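Local coordinates for protein thermosome subunit (Methanococcoides burtonii, PDB 3AQ1) that is a group II chaperonin that probably binds unfolded proteins and uses ATP hydrolysis to assist their folding, at residues V185-E198 / V234-I248. Residues are numbered along the deposited sequence; the frame is centred on the assembly and turned at random.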
loop_
_atom_site.group_PDB
_atom_site.type_symbol
_atom_site.label_atom_id
_atom_site.label_comp_id
_atom_site.label_asym_id
_atom_site.label_seq_id
_atom_site.Cartn_x
_atom_site.Cartn_y
_atom_site.Cartn_z
ATOM N N VAL A 185 -3.936 12.139 30.811
ATOM C CA VAL A 185 -3.681 10.986 31.639
ATOM C C VAL A 185 -2.332 10.415 31.290
ATOM O O VAL A 185 -2.134 9.956 30.180
ATOM C CB VAL A 185 -4.723 9.904 31.445
ATOM C CG1 VAL A 185 -4.372 8.731 32.314
ATOM C CG2 VAL A 185 -6.094 10.425 31.814
ATOM N N GLU A 186 -1.401 10.454 32.239
ATOM C CA GLU A 186 -0.087 9.859 32.041
ATOM C C GLU A 186 -0.136 8.386 32.414
ATOM O O GLU A 186 -0.948 7.973 33.236
ATOM C CB GLU A 186 0.963 10.600 32.848
ATOM C CG GLU A 186 1.142 12.045 32.420
ATOM C CD GLU A 186 2.143 12.801 33.280
ATOM O OE1 GLU A 186 2.725 12.213 34.230
ATOM O OE2 GLU A 186 2.338 14.001 33.001
ATOM N N ASN A 187 0.721 7.589 31.788
ATOM C CA ASN A 187 0.675 6.148 31.970
ATOM C C ASN A 187 -0.753 5.692 31.927
ATOM O O ASN A 187 -1.301 5.241 32.921
ATOM C CB ASN A 187 1.293 5.753 33.301
ATOM C CG ASN A 187 2.660 6.302 33.465
ATOM O OD1 ASN A 187 3.509 6.136 32.583
ATOM N ND2 ASN A 187 2.896 6.982 34.585
ATOM N N ALA A 188 -1.362 5.828 30.765
ATOM C CA ALA A 188 -2.740 5.430 30.591
ATOM C C ALA A 188 -2.831 3.914 30.619
ATOM O O ALA A 188 -1.942 3.216 30.130
ATOM C CB ALA A 188 -3.278 5.982 29.282
ATOM N N LYS A 189 -3.903 3.415 31.216
ATOM C CA LYS A 189 -4.207 1.997 31.155
ATOM C C LYS A 189 -5.547 1.917 30.468
ATOM O O LYS A 189 -6.546 2.403 30.986
ATOM C CB LYS A 189 -4.270 1.402 32.557
ATOM C CG LYS A 189 -3.006 1.613 33.324
ATOM C CD LYS A 189 -1.847 0.892 32.665
ATOM C CE LYS A 189 -0.515 1.344 33.235
ATOM N NZ LYS A 189 0.552 0.403 32.837
ATOM N N ILE A 190 -5.562 1.318 29.289
ATOM C CA ILE A 190 -6.670 1.510 28.366
ATOM C C ILE A 190 -7.560 0.289 28.244
ATOM O O ILE A 190 -7.082 -0.832 28.033
ATOM C CB ILE A 190 -6.138 1.871 26.988
ATOM C CG1 ILE A 190 -5.397 3.202 27.070
ATOM C CG2 ILE A 190 -7.272 1.899 25.970
ATOM C CD1 ILE A 190 -4.395 3.394 25.993
ATOM N N LEU A 191 -8.859 0.528 28.378
ATOM C CA LEU A 191 -9.867 -0.515 28.228
ATOM C C LEU A 191 -10.687 -0.242 26.960
ATOM O O LEU A 191 -11.182 0.863 26.773
ATOM C CB LEU A 191 -10.772 -0.542 29.471
ATOM C CG LEU A 191 -11.918 -1.551 29.552
ATOM C CD1 LEU A 191 -11.389 -2.954 29.773
ATOM C CD2 LEU A 191 -12.901 -1.180 30.653
ATOM N N LEU A 192 -10.811 -1.233 26.082
ATOM C CA LEU A 192 -11.637 -1.078 24.877
ATOM C C LEU A 192 -12.938 -1.866 25.009
ATOM O O LEU A 192 -12.908 -3.064 25.276
ATOM C CB LEU A 192 -10.868 -1.502 23.616
ATOM C CG LEU A 192 -9.491 -0.832 23.525
ATOM C CD1 LEU A 192 -8.664 -1.358 22.372
ATOM C CD2 LEU A 192 -9.653 0.650 23.424
ATOM N N LEU A 193 -14.075 -1.188 24.850
ATOM C CA LEU A 193 -15.383 -1.844 24.907
ATOM C C LEU A 193 -16.096 -1.749 23.575
ATOM O O LEU A 193 -16.264 -0.664 23.036
ATOM C CB LEU A 193 -16.277 -1.206 25.976
ATOM C CG LEU A 193 -15.749 -1.098 27.417
ATOM C CD1 LEU A 193 -16.806 -0.542 28.366
ATOM C CD2 LEU A 193 -15.261 -2.432 27.909
ATOM N N SER A 194 -16.527 -2.883 23.043
ATOM C CA SER A 194 -17.400 -2.880 21.870
ATOM C C SER A 194 -18.846 -2.966 22.351
ATOM O O SER A 194 -19.781 -2.703 21.606
ATOM C CB SER A 194 -17.080 -4.050 20.945
ATOM O OG SER A 194 -17.370 -5.285 21.588
ATOM N N CYS A 195 -19.025 -3.328 23.614
ATOM C CA CYS A 195 -20.352 -3.350 24.198
ATOM C C CYS A 195 -20.707 -2.001 24.801
ATOM O O CYS A 195 -19.825 -1.240 25.196
ATOM C CB CYS A 195 -20.460 -4.449 25.259
ATOM S SG CYS A 195 -19.411 -4.250 26.680
ATOM N N PRO A 196 -22.011 -1.706 24.883
ATOM C CA PRO A 196 -22.481 -0.469 25.505
ATOM C C PRO A 196 -22.336 -0.563 27.010
ATOM O O PRO A 196 -22.383 -1.665 27.556
ATOM C CB PRO A 196 -23.984 -0.448 25.163
ATOM C CG PRO A 196 -24.219 -1.592 24.221
ATOM C CD PRO A 196 -23.129 -2.573 24.483
ATOM N N VAL A 197 -22.168 0.576 27.668
ATOM C CA VAL A 197 -22.274 0.638 29.116
ATOM C C VAL A 197 -23.568 1.347 29.481
ATOM O O VAL A 197 -23.554 2.439 30.040
ATOM C CB VAL A 197 -21.093 1.384 29.747
ATOM C CG1 VAL A 197 -21.152 1.286 31.274
ATOM C CG2 VAL A 197 -19.769 0.835 29.219
ATOM N N GLU A 198 -24.691 0.726 29.149
ATOM C CA GLU A 198 -25.990 1.302 29.467
ATOM C C GLU A 198 -27.043 0.214 29.498
ATOM O O GLU A 198 -26.778 -0.929 29.125
ATOM C CB GLU A 198 -26.377 2.384 28.448
ATOM C CG GLU A 198 -26.665 1.854 27.039
ATOM C CD GLU A 198 -26.614 2.937 25.958
ATOM O OE1 GLU A 198 -26.674 2.563 24.766
ATOM O OE2 GLU A 198 -26.504 4.147 26.288
ATOM N N VAL A 234 -16.530 -1.507 35.103
ATOM C CA VAL A 234 -15.546 -0.763 34.328
ATOM C C VAL A 234 -14.489 -0.193 35.264
ATOM O O VAL A 234 -13.287 -0.299 34.998
ATOM C CB VAL A 234 -16.175 0.398 33.501
ATOM C CG1 VAL A 234 -15.091 1.240 32.871
ATOM C CG2 VAL A 234 -17.126 -0.132 32.430
ATOM N N ILE A 235 -14.934 0.409 36.365
ATOM C CA ILE A 235 -13.996 1.019 37.307
ATOM C C ILE A 235 -13.003 -0.004 37.858
ATOM O O ILE A 235 -11.819 0.280 37.997
ATOM C CB ILE A 235 -14.718 1.683 38.484
ATOM C CG1 ILE A 235 -15.801 2.639 37.981
ATOM C CG2 ILE A 235 -13.725 2.409 39.348
ATOM C CD1 ILE A 235 -15.973 3.876 38.847
ATOM N N ALA A 236 -13.505 -1.203 38.136
ATOM C CA ALA A 236 -12.718 -2.288 38.705
ATOM C C ALA A 236 -11.668 -2.912 37.770
ATOM O O ALA A 236 -10.883 -3.767 38.189
ATOM C CB ALA A 236 -13.650 -3.370 39.239
ATOM N N SER A 237 -11.653 -2.503 36.512
ATOM C CA SER A 237 -10.692 -3.049 35.561
ATOM C C SER A 237 -9.291 -2.547 35.842
ATOM O O SER A 237 -8.327 -3.144 35.395
ATOM C CB SER A 237 -11.077 -2.675 34.124
ATOM O OG SER A 237 -10.933 -1.282 33.912
ATOM N N GLY A 238 -9.193 -1.437 36.565
ATOM C CA GLY A 238 -7.922 -0.769 36.799
ATOM C C GLY A 238 -7.633 0.328 35.787
ATOM O O GLY A 238 -6.735 1.156 35.972
ATOM N N ALA A 239 -8.424 0.333 34.723
ATOM C CA ALA A 239 -8.222 1.217 33.584
ATOM C C ALA A 239 -8.321 2.706 33.899
ATOM O O ALA A 239 -9.219 3.151 34.594
ATOM C CB ALA A 239 -9.192 0.850 32.461
ATOM N N ASN A 240 -7.370 3.453 33.351
ATOM C CA ASN A 240 -7.321 4.918 33.330
ATOM C C ASN A 240 -8.268 5.564 32.307
ATOM O O ASN A 240 -8.747 6.698 32.463
ATOM C CB ASN A 240 -5.927 5.291 32.859
ATOM C CG ASN A 240 -5.048 5.633 33.959
ATOM O OD1 ASN A 240 -5.508 6.086 34.996
ATOM N ND2 ASN A 240 -3.759 5.433 33.771
ATOM N N VAL A 241 -8.477 4.827 31.226
ATOM C CA VAL A 241 -9.023 5.364 30.007
ATOM C C VAL A 241 -9.914 4.293 29.419
ATOM O O VAL A 241 -9.515 3.122 29.317
ATOM C CB VAL A 241 -7.888 5.691 29.036
ATOM C CG1 VAL A 241 -8.428 5.970 27.664
ATOM C CG2 VAL A 241 -7.063 6.852 29.576
ATOM N N VAL A 242 -11.131 4.691 29.066
ATOM C CA VAL A 242 -12.074 3.769 28.460
ATOM C C VAL A 242 -12.549 4.328 27.127
ATOM O O VAL A 242 -13.049 5.446 27.066
ATOM C CB VAL A 242 -13.290 3.555 29.360
ATOM C CG1 VAL A 242 -14.242 2.590 28.721
ATOM C CG2 VAL A 242 -12.859 3.041 30.704
ATOM N N PHE A 243 -12.369 3.553 26.065
ATOM C CA PHE A 243 -12.990 3.851 24.776
ATOM C C PHE A 243 -14.145 2.890 24.553
ATOM O O PHE A 243 -13.963 1.677 24.545
ATOM C CB PHE A 243 -11.982 3.715 23.636
ATOM C CG PHE A 243 -10.927 4.774 23.633
ATOM C CD1 PHE A 243 -11.182 6.018 23.079
ATOM C CD2 PHE A 243 -9.674 4.528 24.174
ATOM C CE1 PHE A 243 -10.208 7.011 23.077
ATOM C CE2 PHE A 243 -8.694 5.502 24.167
ATOM C CZ PHE A 243 -8.955 6.750 23.614
ATOM N N CYS A 244 -15.343 3.422 24.388
ATOM C CA CYS A 244 -16.499 2.569 24.175
ATOM C C CYS A 244 -17.044 2.761 22.766
ATOM O O CYS A 244 -17.202 3.878 22.294
ATOM C CB CYS A 244 -17.581 2.848 25.213
ATOM S SG CYS A 244 -19.028 1.811 25.057
ATOM N N GLN A 245 -17.320 1.662 22.085
ATOM C CA GLN A 245 -17.796 1.759 20.729
ATOM C C GLN A 245 -19.230 2.277 20.732
ATOM O O GLN A 245 -19.680 2.869 19.761
ATOM C CB GLN A 245 -17.699 0.405 20.031
ATOM C CG GLN A 245 -18.193 0.418 18.598
ATOM C CD GLN A 245 -18.234 -0.963 17.987
ATOM O OE1 GLN A 245 -17.329 -1.775 18.190
ATOM N NE2 GLN A 245 -19.285 -1.238 17.231
ATOM N N LYS A 246 -19.948 2.061 21.828
ATOM C CA LYS A 246 -21.351 2.445 21.875
ATOM C C LYS A 246 -21.616 3.449 22.978
ATOM O O LYS A 246 -20.718 4.179 23.378
ATOM C CB LYS A 246 -22.256 1.215 22.003
ATOM C CG LYS A 246 -22.503 0.511 20.668
ATOM C CD LYS A 246 -22.545 -1.006 20.810
ATOM C CE LYS A 246 -22.491 -1.695 19.443
ATOM N NZ LYS A 246 -22.238 -3.169 19.557
ATOM N N GLY A 247 -22.856 3.499 23.450
ATOM C CA GLY A 247 -23.236 4.441 24.483
ATOM C C GLY A 247 -22.681 4.154 25.876
ATOM O O GLY A 247 -22.392 3.009 26.247
ATOM N N ILE A 248 -22.509 5.222 26.645
ATOM C CA ILE A 248 -22.255 5.109 28.066
ATOM C C ILE A 248 -23.326 5.917 28.791
ATOM O O ILE A 248 -23.318 7.151 28.755
ATOM C CB ILE A 248 -20.878 5.652 28.451
ATOM C CG1 ILE A 248 -19.778 5.045 27.566
ATOM C CG2 ILE A 248 -20.628 5.376 29.914
ATOM C CD1 ILE A 248 -18.374 5.604 27.827
#
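Leu-191 swings its CG anti to the backbone N (chi1 180°), which carries CD2 towards helix 226-235, where it lies 3.9 Å from Val-234 CG1 and also touches Ser-237 OG. Leu-193 differs, with CG anti to its carbonyl carbon (chi1 -54°), and its CD1 packs against Val-234 CG2 and Val-242 CG1. Both leucines stand on the face that also carries Val-242 and Cys-244, and each methyl of Val-234 meets one of them. On the reverse face, the Leu-192 and Phe-243 side chains lie side by side, with Leu-192 CD2 against Phe-243 CB, and Ile-190 CG2 meets the phenylalanine ring at its edge, 4.0 Å from Phe-243 CD2.

The backbones establish the parallel pairing: Leu-191 N donates to Val-241 O (2.8 Å) and Leu-191 O accepts from Phe-243 N, after which Leu-193 pairs likewise with Phe-243 O and Gln-245 N. The two strand axes differ in direction by 20°. Past the strands, Val-197 N reaches Gly-247 O at 2.8 Å, and Lys-246 NZ bonds to Ser-194 O, two further links between the segments.

Ser-237 shapes the link from helix to strand: its OG donates to Val-234 O at 2.8 Å and accepts from Ala-239 N at 3.1 Å, the latter forming an ST turn across Gly-238, whose phi is positive. With an alanine here, both hydroxyl bonds would go, and the turn would probably hold Ala-239, whose CB packs on Leu-191 CB, less firmly.

Strand 262-264 continues the parallel pairing beyond 241-244, while helix 269-279 covers the Phe-243 face through Leu-275. Neighbouring parallel strands with helices against both faces mark an alpha/beta core, consistent with the apical domain of group II chaperonins.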